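Local coordinates for protein dual oxidase maturation factor 1 (Homo sapiens, PDB 7D3F) that may be required for the maturation of the oxidase DUOX1 and for its transport from the endoplasmic reticulum to the plasma membrane, at residues 76-81 and 247-252; 173-178 and 221-226; 33-38 and 56-61. All coordinates share one frame; numbering follows the deposited sequence.

Contact 1: 76-81 and 247-252; sequences WSVGQV and HGPAFW
His247 CA makes a CA-H...O contact with Trp76 O at 3.3 Å. Beside it, His247 and Ser77 form an antiparallel, non-hydrogen-bonded pair where strand 241-247 runs along strand 77-86. Trp76 O also accepts a hydrogen bond from Gly248 N, at 2.8 Å. That bond is nearly straight at the hydrogen (167°), but the donor stands well above the carbonyl plane. Gly248 is also the N-cap of helix 249-274. Both methyls of Val78 lie against Gly248 CA, Val78 CG2 at 3.6 Å. Here the antiparallel sheet, predicted to be extracellular, hands over to a predicted transmembrane helix, and Trp76 and Ser77 form a classic beta bulge facing Val103. Pro249 brings its CD to 4.0 Å from Val78 CG1. Ala250 places its CB over one face of the Trp76 indole, a CH-pi contact 3.9 Å from the centroid of the five-membered ring and 8° off its normal. The indole NE1 is bonded to Val70 O. Phe251 crosses Trp76 at about a right angle, and Phe251 CD1 lies 4.0 Å from Trp76 CE3. The other side chains round this indole include Leu221 and Phe224 of helix 203-229 and Leu184 of helix 169-199.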
loop_
_atom_site.group_PDB
_atom_site.type_symbol
_atom_site.label_atom_id
_atom_site.label_comp_id
_atom_site.label_asym_id
_atom_site.label_seq_id
_atom_site.Cartn_x
_atom_site.Cartn_y
_atom_site.Cartn_z
ATOM N N TRP B 76 -24.178 12.106 -9.267
ATOM C CA TRP B 76 -24.201 13.517 -8.900
ATOM C C TRP B 76 -24.831 14.387 -9.985
ATOM O O TRP B 76 -25.673 15.238 -9.685
ATOM C CB TRP B 76 -22.783 13.995 -8.582
ATOM C CG TRP B 76 -22.292 13.519 -7.252
ATOM C CD1 TRP B 76 -21.683 12.329 -6.979
ATOM C CD2 TRP B 76 -22.374 14.222 -6.007
ATOM N NE1 TRP B 76 -21.378 12.249 -5.640
ATOM C CE2 TRP B 76 -21.792 13.400 -5.022
ATOM C CE3 TRP B 76 -22.882 15.469 -5.630
ATOM C CZ2 TRP B 76 -21.704 13.784 -3.687
ATOM C CZ3 TRP B 76 -22.793 15.848 -4.305
ATOM C CH2 TRP B 76 -22.210 15.008 -3.349
ATOM N N SER B 77 -24.438 14.192 -11.241
ATOM C CA SER B 77 -25.021 14.915 -12.371
ATOM C C SER B 77 -25.557 13.880 -13.354
ATOM O O SER B 77 -24.784 13.251 -14.081
ATOM C CB SER B 77 -23.992 15.833 -13.025
ATOM O OG SER B 77 -23.508 16.797 -12.106
ATOM N N VAL B 78 -26.871 13.696 -13.383
ATOM C CA VAL B 78 -27.476 12.644 -14.189
ATOM C C VAL B 78 -28.292 13.263 -15.315
ATOM O O VAL B 78 -28.878 14.343 -15.178
ATOM C CB VAL B 78 -28.348 11.695 -13.337
ATOM C CG1 VAL B 78 -27.532 11.109 -12.194
ATOM C CG2 VAL B 78 -29.578 12.416 -12.810
ATOM N N GLY B 79 -28.303 12.567 -16.445
ATOM C CA GLY B 79 -29.136 12.945 -17.572
ATOM C C GLY B 79 -29.405 11.736 -18.432
ATOM O O GLY B 79 -28.620 10.783 -18.445
ATOM N N GLN B 80 -30.519 11.771 -19.160
ATOM C CA GLN B 80 -30.908 10.622 -19.970
ATOM C C GLN B 80 -31.829 11.074 -21.093
ATOM O O GLN B 80 -32.762 11.848 -20.857
ATOM C CB GLN B 80 -31.596 9.558 -19.109
ATOM C CG GLN B 80 -32.175 8.396 -19.897
ATOM C CD GLN B 80 -32.808 7.347 -19.004
ATOM O OE1 GLN B 80 -32.452 7.218 -17.833
ATOM N NE2 GLN B 80 -33.755 6.595 -19.553
ATOM N N VAL B 81 -31.563 10.591 -22.309
ATOM C CA VAL B 81 -32.405 10.861 -23.468
ATOM C C VAL B 81 -32.652 9.551 -24.204
ATOM O O VAL B 81 -31.918 8.576 -24.048
ATOM C CB VAL B 81 -31.783 11.901 -24.429
ATOM C CG1 VAL B 81 -32.864 12.578 -25.258
ATOM C CG2 VAL B 81 -30.980 12.929 -23.668
ATOM N N HIS B 247 -28.966 17.614 -11.007
ATOM C CA HIS B 247 -28.483 16.989 -9.782
ATOM C C HIS B 247 -29.183 15.655 -9.563
ATOM O O HIS B 247 -30.414 15.592 -9.480
ATOM C CB HIS B 247 -28.712 17.922 -8.595
ATOM C CG HIS B 247 -27.866 19.156 -8.629
ATOM N ND1 HIS B 247 -28.367 20.412 -8.363
ATOM C CD2 HIS B 247 -26.548 19.326 -8.893
ATOM C CE1 HIS B 247 -27.397 21.303 -8.466
ATOM N NE2 HIS B 247 -26.282 20.670 -8.786
ATOM N N GLY B 248 -28.393 14.588 -9.468
ATOM C CA GLY B 248 -28.922 13.249 -9.402
ATOM C C GLY B 248 -29.255 12.800 -7.996
ATOM O O GLY B 248 -29.245 13.588 -7.044
ATOM N N PRO B 249 -29.565 11.510 -7.843
ATOM C CA PRO B 249 -29.927 10.996 -6.512
ATOM C C PRO B 249 -28.827 11.149 -5.478
ATOM O O PRO B 249 -29.136 11.306 -4.291
ATOM C CB PRO B 249 -30.253 9.520 -6.783
ATOM C CG PRO B 249 -29.556 9.198 -8.061
ATOM C CD PRO B 249 -29.586 10.457 -8.871
ATOM N N ALA B 250 -27.555 11.101 -5.881
ATOM C CA ALA B 250 -26.473 11.276 -4.917
ATOM C C ALA B 250 -26.513 12.663 -4.290
ATOM O O ALA B 250 -26.291 12.813 -3.083
ATOM C CB ALA B 250 -25.121 11.026 -5.584
ATOM N N PHE B 251 -26.799 13.689 -5.095
ATOM C CA PHE B 251 -26.869 15.052 -4.576
ATOM C C PHE B 251 -27.955 15.181 -3.513
ATOM O O PHE B 251 -27.726 15.741 -2.434
ATOM C CB PHE B 251 -27.118 16.027 -5.729
ATOM C CG PHE B 251 -27.000 17.474 -5.344
ATOM C CD1 PHE B 251 -25.799 18.146 -5.494
ATOM C CD2 PHE B 251 -28.093 18.167 -4.847
ATOM C CE1 PHE B 251 -25.686 19.477 -5.145
ATOM C CE2 PHE B 251 -27.985 19.498 -4.495
ATOM C CZ PHE B 251 -26.781 20.154 -4.645
ATOM N N TRP B 252 -29.146 14.647 -3.793
ATOM C CA TRP B 252 -30.249 14.774 -2.845
ATOM C C TRP B 252 -30.052 13.883 -1.625
ATOM O O TRP B 252 -30.470 14.250 -0.520
ATOM C CB TRP B 252 -31.573 14.463 -3.541
ATOM C CG TRP B 252 -31.807 15.317 -4.751
ATOM C CD1 TRP B 252 -31.878 14.900 -6.048
ATOM C CD2 TRP B 252 -31.978 16.739 -4.776
ATOM N NE1 TRP B 252 -32.094 15.973 -6.878
ATOM C CE2 TRP B 252 -32.160 17.114 -6.122
ATOM C CE3 TRP B 252 -32.003 17.732 -3.791
ATOM C CZ2 TRP B 252 -32.361 18.438 -6.509
ATOM C CZ3 TRP B 252 -32.203 19.045 -4.176
ATOM C CH2 TRP B 252 -32.380 19.387 -5.522
#

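Contact 2: 173-178 and 221-226; sequences YRLAGH and LLFFSM
Phe224 overlaps the methyl of Ala176, which meets the ring obliquely, with Phe224 CD1 3.9 Å from Ala176 CB. Phe224 CG is anti to the backbone N (chi1 -172°), which carries the ring across to helix 169-199. Further out, Phe224 CZ lies near the plane of the Tyr173 ring, at its edge, 4.2 Å from Tyr173 CE1. Phe223 has nearly the same first torsion but leaves its helix on another side. Its ring therefore meets the backbone beside Ala176. Ala176 CA lies at the edge of this ring, in its plane, 3.9 Å from Phe223 CE2. Phe223 CE2 is also 3.8 Å from Leu175 O, and Phe223 CZ is 4.4 Å from Leu175 CG. The two phenylalanines meet Ala176 from different sides, Phe224 at its methyl and Phe223 at its CA. The segments are almost exactly antiparallel, at 178°, and their axes come within 8.6 Å. The small Ala176 lets its CA approach that of Phe224 to 4.9 Å. This is a close antiparallel helix pair at what is predicted to be the extracellular end of the membrane bundle. Thr180 and Thr228 continue the packing along the two helices, and Leu175 also touches an aromatic side chain of another protein chain. Between the segments the fit rests on rings, aliphatic groups and the helix backbone meeting by shape; the segments share no hydrogen bond.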
loop_
_atom_site.group_PDB
_atom_site.type_symbol
_atom_site.label_atom_id
_atom_site.label_comp_id
_atom_site.label_asym_id
_atom_site.label_seq_id
_atom_site.Cartn_x
_atom_site.Cartn_y
_atom_site.Cartn_z
ATOM N N TYR B 173 -15.534 19.888 -13.616
ATOM C CA TYR B 173 -16.061 18.676 -13.002
ATOM C C TYR B 173 -14.995 17.954 -12.189
ATOM O O TYR B 173 -15.286 17.426 -11.112
ATOM C CB TYR B 173 -16.653 17.757 -14.069
ATOM C CG TYR B 173 -18.142 17.940 -14.252
ATOM C CD1 TYR B 173 -19.022 17.685 -13.207
ATOM C CD2 TYR B 173 -18.670 18.363 -15.463
ATOM C CE1 TYR B 173 -20.385 17.845 -13.365
ATOM C CE2 TYR B 173 -20.032 18.527 -15.631
ATOM C CZ TYR B 173 -20.885 18.268 -14.578
ATOM O OH TYR B 173 -22.241 18.431 -14.741
ATOM N N ARG B 174 -13.753 17.927 -12.679
ATOM C CA ARG B 174 -12.671 17.296 -11.932
ATOM C C ARG B 174 -12.423 18.019 -10.614
ATOM O O ARG B 174 -12.295 17.385 -9.561
ATOM C CB ARG B 174 -11.408 17.268 -12.794
ATOM C CG ARG B 174 -10.188 16.640 -12.147
ATOM C CD ARG B 174 -9.153 16.306 -13.211
ATOM N NE ARG B 174 -7.841 16.004 -12.652
ATOM C CZ ARG B 174 -6.836 16.873 -12.601
ATOM N NH1 ARG B 174 -6.994 18.100 -13.079
ATOM N NH2 ARG B 174 -5.671 16.516 -12.078
ATOM N N LEU B 175 -12.375 19.354 -10.652
ATOM C CA LEU B 175 -12.179 20.129 -9.430
ATOM C C LEU B 175 -13.320 19.900 -8.445
ATOM O O LEU B 175 -13.095 19.654 -7.248
ATOM C CB LEU B 175 -12.058 21.614 -9.778
ATOM C CG LEU B 175 -11.855 22.608 -8.636
ATOM C CD1 LEU B 175 -10.406 22.607 -8.184
ATOM C CD2 LEU B 175 -12.292 24.005 -9.056
ATOM N N ALA B 176 -14.561 19.972 -8.940
ATOM C CA ALA B 176 -15.726 19.791 -8.084
ATOM C C ALA B 176 -15.726 18.411 -7.448
ATOM O O ALA B 176 -15.919 18.275 -6.237
ATOM C CB ALA B 176 -17.006 20.007 -8.889
ATOM N N GLY B 177 -15.500 17.372 -8.254
ATOM C CA GLY B 177 -15.491 16.024 -7.719
ATOM C C GLY B 177 -14.378 15.801 -6.718
ATOM O O GLY B 177 -14.590 15.182 -5.674
ATOM N N HIS B 178 -13.182 16.319 -7.008
ATOM C CA HIS B 178 -12.057 16.137 -6.098
ATOM C C HIS B 178 -12.337 16.771 -4.741
ATOM O O HIS B 178 -12.195 16.122 -3.696
ATOM C CB HIS B 178 -10.788 16.723 -6.716
ATOM C CG HIS B 178 -9.634 16.794 -5.768
ATOM N ND1 HIS B 178 -9.233 17.968 -5.170
ATOM C CD2 HIS B 178 -8.799 15.832 -5.308
ATOM C CE1 HIS B 178 -8.198 17.729 -4.383
ATOM N NE2 HIS B 178 -7.914 16.441 -4.450
ATOM N N LEU B 221 -21.842 19.582 -0.773
ATOM C CA LEU B 221 -22.936 19.924 -1.678
ATOM C C LEU B 221 -22.733 21.304 -2.294
ATOM O O LEU B 221 -22.851 21.481 -3.514
ATOM C CB LEU B 221 -24.267 19.883 -0.931
ATOM C CG LEU B 221 -25.103 18.609 -0.968
ATOM C CD1 LEU B 221 -26.560 19.003 -0.991
ATOM C CD2 LEU B 221 -24.758 17.766 -2.175
ATOM N N LEU B 222 -22.443 22.298 -1.451
ATOM C CA LEU B 222 -22.307 23.669 -1.927
ATOM C C LEU B 222 -21.135 23.806 -2.889
ATOM O O LEU B 222 -21.247 24.479 -3.920
ATOM C CB LEU B 222 -22.148 24.619 -0.739
ATOM C CG LEU B 222 -22.133 26.118 -1.043
ATOM C CD1 LEU B 222 -23.063 26.857 -0.095
ATOM C CD2 LEU B 222 -20.721 26.674 -0.947
ATOM N N PHE B 223 -20.001 23.175 -2.571
ATOM C CA PHE B 223 -18.848 23.253 -3.460
ATOM C C PHE B 223 -19.146 22.595 -4.799
ATOM O O PHE B 223 -18.789 23.136 -5.852
ATOM C CB PHE B 223 -17.621 22.610 -2.813
ATOM C CG PHE B 223 -16.335 22.898 -3.545
ATOM C CD1 PHE B 223 -15.485 23.901 -3.107
ATOM C CD2 PHE B 223 -15.984 22.178 -4.677
ATOM C CE1 PHE B 223 -14.307 24.174 -3.779
ATOM C CE2 PHE B 223 -14.812 22.451 -5.356
ATOM C CZ PHE B 223 -13.971 23.447 -4.904
ATOM N N PHE B 224 -19.793 21.426 -4.785
ATOM C CA PHE B 224 -20.121 20.766 -6.043
ATOM C C PHE B 224 -21.044 21.637 -6.885
ATOM O O PHE B 224 -20.819 21.818 -8.088
ATOM C CB PHE B 224 -20.756 19.400 -5.781
ATOM C CG PHE B 224 -20.951 18.577 -7.024
ATOM C CD1 PHE B 224 -19.918 17.797 -7.522
ATOM C CD2 PHE B 224 -22.161 18.586 -7.698
ATOM C CE1 PHE B 224 -20.091 17.041 -8.666
ATOM C CE2 PHE B 224 -22.339 17.833 -8.843
ATOM C CZ PHE B 224 -21.302 17.061 -9.327
ATOM N N SER B 225 -22.075 22.212 -6.259
ATOM C CA SER B 225 -23.004 23.064 -6.996
ATOM C C SER B 225 -22.293 24.275 -7.588
ATOM O O SER B 225 -22.452 24.585 -8.776
ATOM C CB SER B 225 -24.147 23.510 -6.084
ATOM O OG SER B 225 -24.995 22.425 -5.761
ATOM N N MET B 226 -21.490 24.967 -6.775
ATOM C CA MET B 226 -20.835 26.184 -7.245
ATOM C C MET B 226 -19.820 25.887 -8.342
ATOM O O MET B 226 -19.714 26.642 -9.314
ATOM C CB MET B 226 -20.169 26.908 -6.075
ATOM C CG MET B 226 -21.141 27.460 -5.039
ATOM S SD MET B 226 -22.324 28.647 -5.709
ATOM C CE MET B 226 -23.803 27.641 -5.835
#

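Contact 3: 33-38 and 56-61; sequences TALATF and RVVTSL
Val57 CG1 lies obliquely against the Phe38 ring, 3.4 Å from Phe38 CD1. Phe38 CD1 also meets Leu61 CD1 at 4.0 Å, and this second methyl lies at the edge of the ring, in its plane. Leu61 reaches across from helix 50-72. Leu61 CD1 comes to 3.7 Å from Leu35 N and 4.0 Å from Ala34 CB, so one methyl touches three residues of helix 22-41. Leu61 CG is anti to its own carbonyl carbon (chi1 -74°), and the extended second torsion sends CD1 straight on to the partner helix. Leu35 CD1 meets Val58 CG2 at 4.0 Å. Behind these side chains the axes of segments 33-38 and 56-61 come no closer than 10.7 Å and run nearly antiparallel, at 172°. The aliphatic branches bridge that distance. Thr37 OG1 bonds back to Thr33 O, which also accepts from Thr37 N on the opposite face of its plane. Both segments lie in predicted transmembrane helices, consistent with an apolar antiparallel helix pair within the membrane. Thr33 and Thr37 pack on apolar side chains of another protein chain. Ser60 bonds to Asn195, which ties helix 50-72 to helix 169-199.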
loop_
_atom_site.group_PDB
_atom_site.type_symbol
_atom_site.label_atom_id
_atom_site.label_comp_id
_atom_site.label_asym_id
_atom_site.label_seq_id
_atom_site.Cartn_x
_atom_site.Cartn_y
_atom_site.Cartn_z
ATOM N N THR B 33 -24.513 -6.405 7.248
ATOM C CA THR B 33 -23.953 -7.354 8.205
ATOM C C THR B 33 -23.861 -6.738 9.596
ATOM O O THR B 33 -24.194 -7.387 10.597
ATOM C CB THR B 33 -22.577 -7.827 7.735
ATOM O OG1 THR B 33 -22.702 -8.489 6.470
ATOM C CG2 THR B 33 -21.966 -8.787 8.745
ATOM N N ALA B 34 -23.413 -5.483 9.676
ATOM C CA ALA B 34 -23.372 -4.800 10.967
ATOM C C ALA B 34 -24.769 -4.667 11.566
ATOM O O ALA B 34 -24.968 -4.904 12.766
ATOM C CB ALA B 34 -22.717 -3.428 10.817
ATOM N N LEU B 35 -25.751 -4.301 10.738
ATOM C CA LEU B 35 -27.126 -4.180 11.214
ATOM C C LEU B 35 -27.666 -5.521 11.693
ATOM O O LEU B 35 -28.375 -5.586 12.702
ATOM C CB LEU B 35 -28.013 -3.608 10.109
ATOM C CG LEU B 35 -29.502 -3.464 10.428
ATOM C CD1 LEU B 35 -29.714 -2.508 11.591
ATOM C CD2 LEU B 35 -30.274 -3.002 9.200
ATOM N N ALA B 36 -27.351 -6.601 10.975
ATOM C CA ALA B 36 -27.804 -7.926 11.382
ATOM C C ALA B 36 -27.181 -8.338 12.709
ATOM O O ALA B 36 -27.858 -8.915 13.567
ATOM C CB ALA B 36 -27.479 -8.951 10.295
ATOM N N THR B 37 -25.890 -8.052 12.896
ATOM C CA THR B 37 -25.249 -8.346 14.176
ATOM C C THR B 37 -25.904 -7.564 15.309
ATOM O O THR B 37 -26.162 -8.111 16.392
ATOM C CB THR B 37 -23.755 -8.030 14.100
ATOM O OG1 THR B 37 -23.126 -8.903 13.153
ATOM C CG2 THR B 37 -23.097 -8.204 15.462
ATOM N N PHE B 38 -26.189 -6.281 15.074
ATOM C CA PHE B 38 -26.839 -5.473 16.100
ATOM C C PHE B 38 -28.247 -5.978 16.401
ATOM O O PHE B 38 -28.668 -5.994 17.561
ATOM C CB PHE B 38 -26.854 -4.006 15.672
ATOM C CG PHE B 38 -25.517 -3.331 15.799
ATOM C CD1 PHE B 38 -25.021 -2.539 14.778
ATOM C CD2 PHE B 38 -24.754 -3.491 16.944
ATOM C CE1 PHE B 38 -23.792 -1.918 14.895
ATOM C CE2 PHE B 38 -23.524 -2.874 17.069
ATOM C CZ PHE B 38 -23.042 -2.086 16.043
ATOM N N ARG B 56 -30.820 4.819 17.204
ATOM C CA ARG B 56 -29.493 5.409 17.103
ATOM C C ARG B 56 -28.624 4.569 16.189
ATOM O O ARG B 56 -28.117 5.059 15.169
ATOM C CB ARG B 56 -28.855 5.536 18.489
ATOM C CG ARG B 56 -27.398 5.979 18.445
ATOM C CD ARG B 56 -26.808 6.178 19.835
ATOM N NE ARG B 56 -26.759 4.938 20.605
ATOM C CZ ARG B 56 -26.059 4.786 21.724
ATOM N NH1 ARG B 56 -26.071 3.625 22.364
ATOM N NH2 ARG B 56 -25.341 5.794 22.202
ATOM N N VAL B 57 -28.553 3.265 16.473
ATOM C CA VAL B 57 -27.689 2.390 15.692
ATOM C C VAL B 57 -28.041 2.513 14.222
ATOM O O VAL B 57 -27.193 2.876 13.393
ATOM C CB VAL B 57 -27.811 0.936 16.183
ATOM C CG1 VAL B 57 -27.321 -0.022 15.114
ATOM C CG2 VAL B 57 -27.038 0.739 17.480
ATOM N N VAL B 58 -29.328 2.350 13.903
ATOM C CA VAL B 58 -29.738 2.395 12.506
ATOM C C VAL B 58 -29.305 3.715 11.899
ATOM O O VAL B 58 -28.562 3.749 10.905
ATOM C CB VAL B 58 -31.257 2.183 12.376
ATOM C CG1 VAL B 58 -31.701 2.444 10.946
ATOM C CG2 VAL B 58 -31.650 0.773 12.811
ATOM N N THR B 59 -29.649 4.818 12.574
ATOM C CA THR B 59 -29.305 6.133 12.055
ATOM C C THR B 59 -27.819 6.196 11.764
ATOM O O THR B 59 -27.407 6.444 10.622
ATOM C CB THR B 59 -29.715 7.224 13.048
ATOM O OG1 THR B 59 -31.143 7.259 13.164
ATOM C CG2 THR B 59 -29.218 8.582 12.581
ATOM N N SER B 60 -27.002 5.836 12.761
ATOM C CA SER B 60 -25.560 5.929 12.590
ATOM C C SER B 60 -25.135 5.159 11.357
ATOM O O SER B 60 -24.548 5.728 10.424
ATOM C CB SER B 60 -24.846 5.397 13.835
ATOM O OG SER B 60 -23.439 5.461 13.684
ATOM N N LEU B 61 -25.536 3.887 11.284
ATOM C CA LEU B 61 -25.117 3.066 10.159
ATOM C C LEU B 61 -25.542 3.717 8.858
ATOM O O LEU B 61 -24.708 3.968 7.976
ATOM C CB LEU B 61 -25.691 1.654 10.286
ATOM C CG LEU B 61 -25.035 0.770 11.348
ATOM C CD1 LEU B 61 -25.605 -0.640 11.312
ATOM C CD2 LEU B 61 -23.528 0.747 11.154
#

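From the N terminus, contact 3 comes first. It closes the short loop between helices 22-41 and 50-72, and it is complete before the sheet begins. Helix 50-72 then leads into strand 77-86, where contact 1 opens. Contact 1 closes only at 247-252, so it spans most of the sheet and four helices. Contact 2 lies within that span and closes the hairpin turned between helix 169-199 and helix 203-229. Contacts 1 and 2 touch, for instance Phe251 with Ser225. Together they join the sheet to the bundle. Contact 3 stands apart, its nearest atoms about 14 Å from contact 1 and about 17 Å from contact 2.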